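Local coordinates for protein acRAF (Thiomonas intermedia, PDB 4LOW) that serves as a RuBisCO assembly factor in the alpha-carboxysome and belongs to the pterin-4a-carbinolamine dehydratase family, at residues Leu18-Ala23 against Arg80-Ala85; Phe22-Tyr27 against Thr56-Thr61; Gln46-Ile51 against Ile60-Ala65. All coordinates share one frame; numbering follows the deposited sequence.

Contact 1: residues Leu18-Ala23 against Arg80-Ala85; sequences LFKRFA and RVDALA. With FMT (formic acid), chain C.
The strand L18-A23 and the helical turn R80-L84 run almost the same way, their axes 8° apart and 10.9 Å from each other at closest approach. The backbones come nearest at F22 and A85, with 7.7 Å between the CA atoms, so side chains do all the touching. F22 and K20 reach across from the strand; V81, D82 and A85 meet them from the helix and its end. The F22 ring takes A85 CB near CD2 at 3.6 Å, while its far corner CZ lies 3.7 Å from V81 CG1. D82 OD1 approaches the same ring at its edge, in plane, 3.3 Å from CZ, where the C-H groups carry a slight positive charge. The ring gets there because CG stands opposite the carbonyl carbon and beside the backbone N (chi1 -67°). K20 leaves the strand differently, its chain fully extended from chi1 -174° outward, and its NZ comes to D82 OD1 from above the carboxylate plane, 2.8 Å away, in a salt bridge. NZ is also held by the backbone carbonyls of H5 and H7, residues of the N-terminal histidine tag, and W9 NE1 gives OD1 a second donor. With a methionine in place of K20, D82 would probably lose its charged mate on the strand, and the H5 and H7 carbonyls would lose a donor. Outside this interface, R21 N donates to O1 of a bound formic acid, probably from the crystallisation liquor, 2.9 Å away and nearly straight. The sheet thus holds helix 72-84 through apolar packing of F22, V81 and A85 next to a salt bridge whose charges have further polar mates: three oxygens around NZ, two donors on OD1. The share of H5 and H7 belongs to the construct.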
loop_
_atom_site.group_PDB
_atom_site.type_symbol
_atom_site.label_atom_id
_atom_site.label_comp_id
_atom_site.label_asym_id
_atom_site.label_seq_id
_atom_site.Cartn_x
_atom_site.Cartn_y
_atom_site.Cartn_z
ATOM N N LEU A 18 -13.870 -4.135 7.269
ATOM C CA LEU A 18 -14.308 -4.471 5.915
ATOM C C LEU A 18 -13.024 -4.707 5.108
ATOM O O LEU A 18 -12.092 -3.900 5.181
ATOM C CB LEU A 18 -15.080 -3.351 5.241
ATOM C CG LEU A 18 -16.468 -3.107 5.807
ATOM C CD1 LEU A 18 -17.057 -1.852 5.201
ATOM C CD2 LEU A 18 -17.391 -4.350 5.600
ATOM N N PHE A 19 -12.973 -5.786 4.312
ATOM C CA PHE A 19 -11.771 -6.129 3.574
ATOM C C PHE A 19 -12.157 -6.339 2.110
ATOM O O PHE A 19 -13.159 -7.024 1.826
ATOM C CB PHE A 19 -11.145 -7.430 4.146
ATOM C CG PHE A 19 -10.064 -7.998 3.248
ATOM C CD1 PHE A 19 -8.765 -7.514 3.319
ATOM C CD2 PHE A 19 -10.367 -8.957 2.288
ATOM C CE1 PHE A 19 -7.814 -7.923 2.394
ATOM C CE2 PHE A 19 -9.425 -9.316 1.336
ATOM C CZ PHE A 19 -8.163 -8.798 1.395
ATOM N N LYS A 20 -11.321 -5.863 1.163
ATOM C CA LYS A 20 -11.558 -6.249 -0.216
ATOM C C LYS A 20 -10.262 -6.215 -0.976
ATOM O O LYS A 20 -9.435 -5.322 -0.807
ATOM C CB LYS A 20 -12.578 -5.320 -0.895
ATOM C CG LYS A 20 -12.982 -5.761 -2.299
ATOM C CD LYS A 20 -14.220 -4.984 -2.747
ATOM C CE LYS A 20 -14.491 -5.201 -4.204
ATOM N NZ LYS A 20 -15.744 -4.466 -4.593
ATOM N N ARG A 21 -10.115 -7.178 -1.882
ATOM C CA ARG A 21 -8.986 -7.239 -2.826
ATOM C C ARG A 21 -9.432 -6.814 -4.212
ATOM O O ARG A 21 -10.469 -7.285 -4.723
ATOM C CB ARG A 21 -8.460 -8.671 -2.867
ATOM C CG ARG A 21 -7.360 -8.931 -3.900
ATOM C CD ARG A 21 -6.985 -10.413 -3.918
ATOM N NE ARG A 21 -5.777 -10.688 -4.724
ATOM C CZ ARG A 21 -4.545 -10.633 -4.249
ATOM N NH1 ARG A 21 -4.330 -10.260 -2.985
ATOM N NH2 ARG A 21 -3.517 -10.977 -5.019
ATOM N N PHE A 22 -8.674 -5.947 -4.818
ATOM C CA PHE A 22 -8.911 -5.491 -6.180
ATOM C C PHE A 22 -7.756 -5.956 -7.024
ATOM O O PHE A 22 -6.614 -5.682 -6.672
ATOM C CB PHE A 22 -8.958 -3.957 -6.188
ATOM C CG PHE A 22 -10.137 -3.365 -5.447
ATOM C CD1 PHE A 22 -10.107 -3.203 -4.064
ATOM C CD2 PHE A 22 -11.300 -3.031 -6.121
ATOM C CE1 PHE A 22 -11.224 -2.679 -3.383
ATOM C CE2 PHE A 22 -12.396 -2.484 -5.441
ATOM C CZ PHE A 22 -12.351 -2.330 -4.088
ATOM N N ALA A 23 -7.999 -6.553 -8.175
ATOM C CA ALA A 23 -6.912 -6.987 -9.060
ATOM C C ALA A 23 -7.058 -6.277 -10.401
ATOM O O ALA A 23 -8.175 -5.980 -10.852
ATOM C CB ALA A 23 -6.957 -8.504 -9.238
ATOM N N ARG A 80 -17.348 4.231 -2.606
ATOM C CA ARG A 80 -16.613 5.156 -3.472
ATOM C C ARG A 80 -15.318 4.485 -3.970
ATOM O O ARG A 80 -14.964 4.659 -5.153
ATOM C CB ARG A 80 -16.357 6.487 -2.784
ATOM C CG ARG A 80 -17.628 7.338 -2.682
ATOM C CD ARG A 80 -17.498 8.385 -1.615
ATOM N NE ARG A 80 -16.760 9.550 -2.079
ATOM C CZ ARG A 80 -16.709 10.696 -1.411
ATOM N NH1 ARG A 80 -17.370 10.837 -0.267
ATOM N NH2 ARG A 80 -16.010 11.712 -1.885
ATOM N N VAL A 81 -14.657 3.635 -3.115
ATOM C CA VAL A 81 -13.473 2.895 -3.581
ATOM C C VAL A 81 -13.888 1.988 -4.748
ATOM O O VAL A 81 -13.217 1.979 -5.795
ATOM C CB VAL A 81 -12.872 2.072 -2.463
ATOM C CG1 VAL A 81 -11.783 1.144 -2.996
ATOM C CG2 VAL A 81 -12.308 2.959 -1.381
ATOM N N ASP A 82 -15.043 1.278 -4.634
ATOM C CA ASP A 82 -15.520 0.449 -5.742
ATOM C C ASP A 82 -15.705 1.281 -7.020
ATOM O O ASP A 82 -15.360 0.816 -8.112
ATOM C CB ASP A 82 -16.853 -0.200 -5.385
ATOM C CG ASP A 82 -16.752 -1.306 -4.379
ATOM O OD1 ASP A 82 -15.627 -1.691 -4.035
ATOM O OD2 ASP A 82 -17.802 -1.771 -3.923
ATOM N N ALA A 83 -16.237 2.511 -6.893
ATOM C CA ALA A 83 -16.447 3.341 -8.070
ATOM C C ALA A 83 -15.123 3.754 -8.703
ATOM O O ALA A 83 -15.083 3.916 -9.930
ATOM C CB ALA A 83 -17.260 4.580 -7.716
ATOM N N LEU A 84 -14.041 3.914 -7.910
ATOM C CA LEU A 84 -12.734 4.238 -8.479
ATOM C C LEU A 84 -12.200 3.058 -9.282
ATOM O O LEU A 84 -11.436 3.262 -10.232
ATOM C CB LEU A 84 -11.713 4.571 -7.388
ATOM C CG LEU A 84 -12.013 5.773 -6.483
ATOM C CD1 LEU A 84 -10.946 5.900 -5.401
ATOM C CD2 LEU A 84 -12.150 7.066 -7.281
ATOM N N ALA A 85 -12.543 1.833 -8.888
ATOM C CA ALA A 85 -12.116 0.620 -9.586
ATOM C C ALA A 85 -12.993 0.296 -10.822
ATOM O O ALA A 85 -12.698 -0.681 -11.521
ATOM C CB ALA A 85 -12.119 -0.552 -8.626
HETATM C C FMT C . -12.692 -9.950 -1.045
HETATM O O1 FMT C . -11.944 -9.421 -1.914
HETATM O O2 FMT C . -13.851 -9.312 -0.739
#

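Contact 2: residues Phe22-Tyr27 against Thr56-Thr61; sequences FAFGSY and TYVNIT
F22 and A23 pair with V58 and Y57 in the antiparallel ladder between strands 17-23 and 57-63, the two inner strands of the chain's four-stranded sheet. F22 and V58 form a hydrogen-bonded pair: F22 N gives to V58 O at 2.8 Å, nearly straight at 170°, and V58 N returns the bond to F22 O. A23 and Y57 make the neighbouring non-hydrogen-bonded pair; beside it Y57 CA comes within 3.2 Å of F22 O in a CA-H...O contact. Just past the strand end, F24 N still reaches T56 O at 2.8 Å. F22 and V58 point to the face covered by the helices; there F22 CE1 meets I60 CD1 at 3.9 Å, and F24 CE2 touches V58 CG2 more loosely, at 4.2 Å. The other face carries A23 and Y57. Y57 takes the crowded position between backbone N and carbonyl carbon (chi1 52°), and its ring makes a cation-pi contact with R21. S26 then caps helix 27-44, whose first residue, Y27, bonds through OH to E42 of the second subunit. Backbone bonds therefore fix the register here, while the apolar side chains of one face add to the core beneath the helices.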
loop_
_atom_site.group_PDB
_atom_site.type_symbol
_atom_site.label_atom_id
_atom_site.label_comp_id
_atom_site.label_asym_id
_atom_site.label_seq_id
_atom_site.Cartn_x
_atom_site.Cartn_y
_atom_site.Cartn_z
ATOM N N PHE A 22 -8.674 -5.947 -4.818
ATOM C CA PHE A 22 -8.911 -5.491 -6.180
ATOM C C PHE A 22 -7.756 -5.956 -7.024
ATOM O O PHE A 22 -6.614 -5.682 -6.672
ATOM C CB PHE A 22 -8.958 -3.957 -6.188
ATOM C CG PHE A 22 -10.137 -3.365 -5.447
ATOM C CD1 PHE A 22 -10.107 -3.203 -4.064
ATOM C CD2 PHE A 22 -11.300 -3.031 -6.121
ATOM C CE1 PHE A 22 -11.224 -2.679 -3.383
ATOM C CE2 PHE A 22 -12.396 -2.484 -5.441
ATOM C CZ PHE A 22 -12.351 -2.330 -4.088
ATOM N N ALA A 23 -7.999 -6.553 -8.175
ATOM C CA ALA A 23 -6.912 -6.987 -9.060
ATOM C C ALA A 23 -7.058 -6.277 -10.401
ATOM O O ALA A 23 -8.175 -5.980 -10.852
ATOM C CB ALA A 23 -6.957 -8.504 -9.238
ATOM N N PHE A 24 -5.922 -5.978 -11.030
ATOM C CA PHE A 24 -5.870 -5.191 -12.253
ATOM C C PHE A 24 -5.017 -5.883 -13.298
ATOM O O PHE A 24 -4.173 -6.698 -12.962
ATOM C CB PHE A 24 -5.315 -3.788 -11.950
ATOM C CG PHE A 24 -6.152 -3.049 -10.932
ATOM C CD1 PHE A 24 -7.290 -2.347 -11.310
ATOM C CD2 PHE A 24 -5.842 -3.109 -9.595
ATOM C CE1 PHE A 24 -8.085 -1.697 -10.347
ATOM C CE2 PHE A 24 -6.635 -2.458 -8.637
ATOM C CZ PHE A 24 -7.753 -1.776 -9.027
ATOM N N GLY A 25 -5.209 -5.507 -14.559
ATOM C CA GLY A 25 -4.474 -6.132 -15.642
ATOM C C GLY A 25 -3.067 -5.637 -15.856
ATOM O O GLY A 25 -2.373 -6.209 -16.689
ATOM N N SER A 26 -2.654 -4.541 -15.228
ATOM C CA SER A 26 -1.351 -3.957 -15.457
ATOM C C SER A 26 -0.974 -3.058 -14.322
ATOM O O SER A 26 -1.857 -2.576 -13.607
ATOM C CB SER A 26 -1.377 -3.101 -16.735
ATOM O OG SER A 26 -2.299 -2.030 -16.584
ATOM N N TYR A 27 0.301 -2.730 -14.277
ATOM C CA TYR A 27 0.791 -1.743 -13.310
ATOM C C TYR A 27 0.093 -0.399 -13.523
ATOM O O TYR A 27 -0.299 0.235 -12.549
ATOM C CB TYR A 27 2.312 -1.543 -13.430
ATOM C CG TYR A 27 2.829 -0.461 -12.496
ATOM C CD1 TYR A 27 3.019 -0.719 -11.143
ATOM C CD2 TYR A 27 3.000 0.853 -12.938
ATOM C CE1 TYR A 27 3.420 0.288 -10.262
ATOM C CE2 TYR A 27 3.410 1.863 -12.066
ATOM C CZ TYR A 27 3.599 1.575 -10.727
ATOM O OH TYR A 27 3.987 2.527 -9.830
ATOM N N THR A 56 -0.090 -5.684 -9.375
ATOM C CA THR A 56 -1.358 -6.005 -10.064
ATOM C C THR A 56 -2.520 -6.178 -9.105
ATOM O O THR A 56 -3.604 -6.593 -9.523
ATOM C CB THR A 56 -1.222 -7.241 -10.969
ATOM O OG1 THR A 56 -0.864 -8.352 -10.153
ATOM C CG2 THR A 56 -0.211 -7.048 -12.081
ATOM N N TYR A 57 -2.379 -5.765 -7.836
ATOM C CA TYR A 57 -3.476 -5.947 -6.906
ATOM C C TYR A 57 -3.333 -5.010 -5.734
ATOM O O TYR A 57 -2.201 -4.572 -5.404
ATOM C CB TYR A 57 -3.573 -7.428 -6.395
ATOM C CG TYR A 57 -2.286 -7.957 -5.838
ATOM C CD1 TYR A 57 -1.901 -7.667 -4.531
ATOM C CD2 TYR A 57 -1.391 -8.665 -6.642
ATOM C CE1 TYR A 57 -0.678 -8.090 -4.028
ATOM C CE2 TYR A 57 -0.153 -9.085 -6.144
ATOM C CZ TYR A 57 0.193 -8.781 -4.839
ATOM O OH TYR A 57 1.410 -9.235 -4.382
ATOM N N VAL A 58 -4.455 -4.733 -5.085
ATOM C CA VAL A 58 -4.496 -3.848 -3.927
ATOM C C VAL A 58 -5.505 -4.426 -2.954
ATOM O O VAL A 58 -6.666 -4.661 -3.325
ATOM C CB VAL A 58 -4.950 -2.419 -4.337
ATOM C CG1 VAL A 58 -5.008 -1.512 -3.101
ATOM C CG2 VAL A 58 -4.051 -1.819 -5.408
ATOM N N ASN A 59 -5.085 -4.667 -1.718
ATOM C CA ASN A 59 -5.930 -5.187 -0.661
ATOM C C ASN A 59 -6.218 -4.068 0.329
ATOM O O ASN A 59 -5.275 -3.464 0.856
ATOM C CB ASN A 59 -5.174 -6.278 0.079
ATOM C CG ASN A 59 -4.764 -7.423 -0.813
ATOM O OD1 ASN A 59 -5.596 -8.194 -1.310
ATOM N ND2 ASN A 59 -3.447 -7.602 -0.986
ATOM N N ILE A 60 -7.482 -3.757 0.581
ATOM C CA ILE A 60 -7.823 -2.645 1.451
ATOM C C ILE A 60 -8.588 -3.121 2.663
ATOM O O ILE A 60 -9.510 -3.930 2.556
ATOM C CB ILE A 60 -8.684 -1.660 0.644
ATOM C CG1 ILE A 60 -7.914 -1.205 -0.610
ATOM C CG2 ILE A 60 -9.101 -0.452 1.524
ATOM C CD1 ILE A 60 -8.708 -0.375 -1.554
ATOM N N THR A 61 -8.217 -2.591 3.836
ATOM C CA THR A 61 -8.877 -2.908 5.088
ATOM C C THR A 61 -9.430 -1.639 5.685
ATOM O O THR A 61 -8.672 -0.682 5.869
ATOM C CB THR A 61 -7.863 -3.525 6.065
ATOM O OG1 THR A 61 -7.297 -4.664 5.442
ATOM C CG2 THR A 61 -8.514 -3.954 7.359
#

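Contact 3: residues Gln46-Ile51 against Ile60-Ala65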
loop_
_atom_site.group_PDB
_atom_site.type_symbol
_atom_site.label_atom_id
_atom_site.label_comp_id
_atom_site.label_asym_id
_atom_site.label_seq_id
_atom_site.Cartn_x
_atom_site.Cartn_y
_atom_site.Cartn_z
ATOM N N GLN A 46 -10.920 10.371 5.425
ATOM C CA GLN A 46 -11.071 8.995 5.893
ATOM C C GLN A 46 -9.946 8.208 5.282
ATOM O O GLN A 46 -9.710 8.283 4.080
ATOM C CB GLN A 46 -12.424 8.370 5.483
ATOM C CG GLN A 46 -13.650 8.960 6.177
ATOM C CD GLN A 46 -14.915 8.430 5.542
ATOM O OE1 GLN A 46 -15.436 8.996 4.578
ATOM N NE2 GLN A 46 -15.373 7.272 5.997
ATOM N N HIS A 47 -9.260 7.459 6.115
ATOM C CA HIS A 47 -8.111 6.681 5.695
ATOM C C HIS A 47 -8.308 5.221 6.046
ATOM O O HIS A 47 -8.521 4.897 7.221
ATOM C CB HIS A 47 -6.838 7.225 6.376
ATOM C CG HIS A 47 -6.509 8.621 5.959
ATOM N ND1 HIS A 47 -6.962 9.718 6.666
ATOM C CD2 HIS A 47 -5.816 9.053 4.882
ATOM C CE1 HIS A 47 -6.531 10.779 6.001
ATOM N NE2 HIS A 47 -5.830 10.427 4.925
ATOM N N PRO A 48 -8.130 4.296 5.086
ATOM C CA PRO A 48 -8.165 2.874 5.443
ATOM C C PRO A 48 -7.202 2.546 6.591
ATOM O O PRO A 48 -6.145 3.191 6.737
ATOM C CB PRO A 48 -7.703 2.190 4.147
ATOM C CG PRO A 48 -8.207 3.122 3.042
ATOM C CD PRO A 48 -7.891 4.488 3.648
ATOM N N GLN A 49 -7.529 1.499 7.339
ATOM C CA GLN A 49 -6.643 0.962 8.365
ATOM C C GLN A 49 -5.323 0.536 7.683
ATOM O O GLN A 49 -4.230 0.810 8.194
ATOM C CB GLN A 49 -7.306 -0.230 9.055
ATOM C CG GLN A 49 -6.419 -0.912 10.102
ATOM C CD GLN A 49 -7.071 -2.118 10.684
ATOM O OE1 GLN A 49 -8.300 -2.205 10.792
ATOM N NE2 GLN A 49 -6.249 -3.051 11.123
ATOM N N ASN A 50 -5.431 -0.101 6.506
ATOM C CA ASN A 50 -4.235 -0.531 5.818
ATOM C C ASN A 50 -4.524 -0.742 4.355
ATOM O O ASN A 50 -5.629 -1.161 3.998
ATOM C CB ASN A 50 -3.759 -1.880 6.392
ATOM C CG ASN A 50 -2.474 -2.387 5.787
ATOM O OD1 ASN A 50 -2.533 -3.150 4.813
ATOM N ND2 ASN A 50 -1.323 -1.987 6.287
ATOM N N ILE A 51 -3.559 -0.406 3.496
ATOM C CA ILE A 51 -3.596 -0.635 2.050
ATOM C C ILE A 51 -2.369 -1.464 1.752
ATOM O O ILE A 51 -1.254 -1.094 2.128
ATOM C CB ILE A 51 -3.595 0.675 1.269
ATOM C CG1 ILE A 51 -4.873 1.460 1.520
ATOM C CG2 ILE A 51 -3.473 0.396 -0.248
ATOM C CD1 ILE A 51 -4.799 2.872 1.119
ATOM N N ILE A 60 -7.482 -3.757 0.581
ATOM C CA ILE A 60 -7.823 -2.645 1.451
ATOM C C ILE A 60 -8.588 -3.121 2.663
ATOM O O ILE A 60 -9.510 -3.930 2.556
ATOM C CB ILE A 60 -8.684 -1.660 0.644
ATOM C CG1 ILE A 60 -7.914 -1.205 -0.610
ATOM C CG2 ILE A 60 -9.101 -0.452 1.524
ATOM C CD1 ILE A 60 -8.708 -0.375 -1.554
ATOM N N THR A 61 -8.217 -2.591 3.836
ATOM C CA THR A 61 -8.877 -2.908 5.088
ATOM C C THR A 61 -9.430 -1.639 5.685
ATOM O O THR A 61 -8.672 -0.682 5.869
ATOM C CB THR A 61 -7.863 -3.525 6.065
ATOM O OG1 THR A 61 -7.297 -4.664 5.442
ATOM C CG2 THR A 61 -8.514 -3.954 7.359
ATOM N N LEU A 62 -10.734 -1.614 6.008
ATOM C CA LEU A 62 -11.352 -0.437 6.602
ATOM C C LEU A 62 -11.755 -0.808 8.009
ATOM O O LEU A 62 -12.332 -1.872 8.223
ATOM C CB LEU A 62 -12.620 -0.027 5.827
ATOM C CG LEU A 62 -12.449 0.165 4.339
ATOM C CD1 LEU A 62 -13.783 0.503 3.652
ATOM C CD2 LEU A 62 -11.374 1.203 3.990
ATOM N N ASP A 63 -11.483 0.081 8.973
ATOM C CA ASP A 63 -11.831 -0.203 10.358
ATOM C C ASP A 63 -13.018 0.585 10.771
ATOM O O ASP A 63 -13.356 1.569 10.115
ATOM C CB ASP A 63 -10.637 0.018 11.315
ATOM C CG ASP A 63 -9.941 1.361 11.289
ATOM O OD1 ASP A 63 -10.172 2.133 10.341
ATOM O OD2 ASP A 63 -9.080 1.599 12.170
ATOM N N ALA A 64 -13.663 0.128 11.869
ATOM C CA ALA A 64 -14.827 0.737 12.469
ATOM C C ALA A 64 -14.413 2.063 13.097
ATOM O O ALA A 64 -13.400 2.121 13.807
ATOM C CB ALA A 64 -15.403 -0.199 13.525
ATOM N N ALA A 65 -15.176 3.132 12.793
ATOM C CA ALA A 65 -14.934 4.509 13.236
ATOM C C ALA A 65 -14.930 4.684 14.754
ATOM O O ALA A 65 -15.799 4.152 15.436
ATOM C CB ALA A 65 -15.946 5.450 12.599
HETATM O O HOH W 1 -10.828 2.723 7.630
HETATM O O HOH W 2 -5.040 -4.176 3.729
#
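T61 faces two residues at once, Q49 and N50, in a classic beta bulge. Its carbonyl oxygen takes both backbone N-H groups, and both bonds are weak: Q49 N is close, at 2.9 Å, but badly bent at 122°, whereas N50 N is better aligned yet long at 3.4 Å. Regular pairing resumes with T61 N to N50 O, 3.0 Å and close to straight. Before the bulge, P48 packs on the side of the strand that carries I60 and L62. Its CB sits 3.8 Å from L62 CD2, the two side chains pointing the same way, and 4.0 Å from I60 CG2. Two waters fill in the polar edges. One bridges H47 O and D63 N, accepting from the latter at 3.0 Å. The other links N50 OD1 and T61 OG1, which chi1 of -57° sets beside T61's own backbone N and within 2.9 Å of that water. The amide nitrogen of N50 turns instead to Y57 OH and N52 of the second subunit, and I51 joins an antiparallel ladder with a strand of that subunit. This is a bulged beta hairpin of strands 50-53 and 57-63, whose outer strand carries the sheet across the dimer interface.

Overall arrangement
From the N terminus, strand 17-23 opens two closures. Contact 2 joins its end to strand 57-63, closing a loop that holds helix 27-44 and strand 50-53. Contact 1 starts on the same strand but waits for helix 72-84, so its loop spans nearly all the rest of the fold, and 46-65 falls entirely between its two ends. Contact 3 begins within the loop of contact 2, closes the short hairpin of strands 50-53 and 57-63, and overlaps contact 2's closing strand at I60 and T61 before running past it. Contacts 2 and 3 thus build three neighbouring strands of the sheet, contact 1 packs the last helix against it, and V81 CG1 meets I60 CD1 where they join.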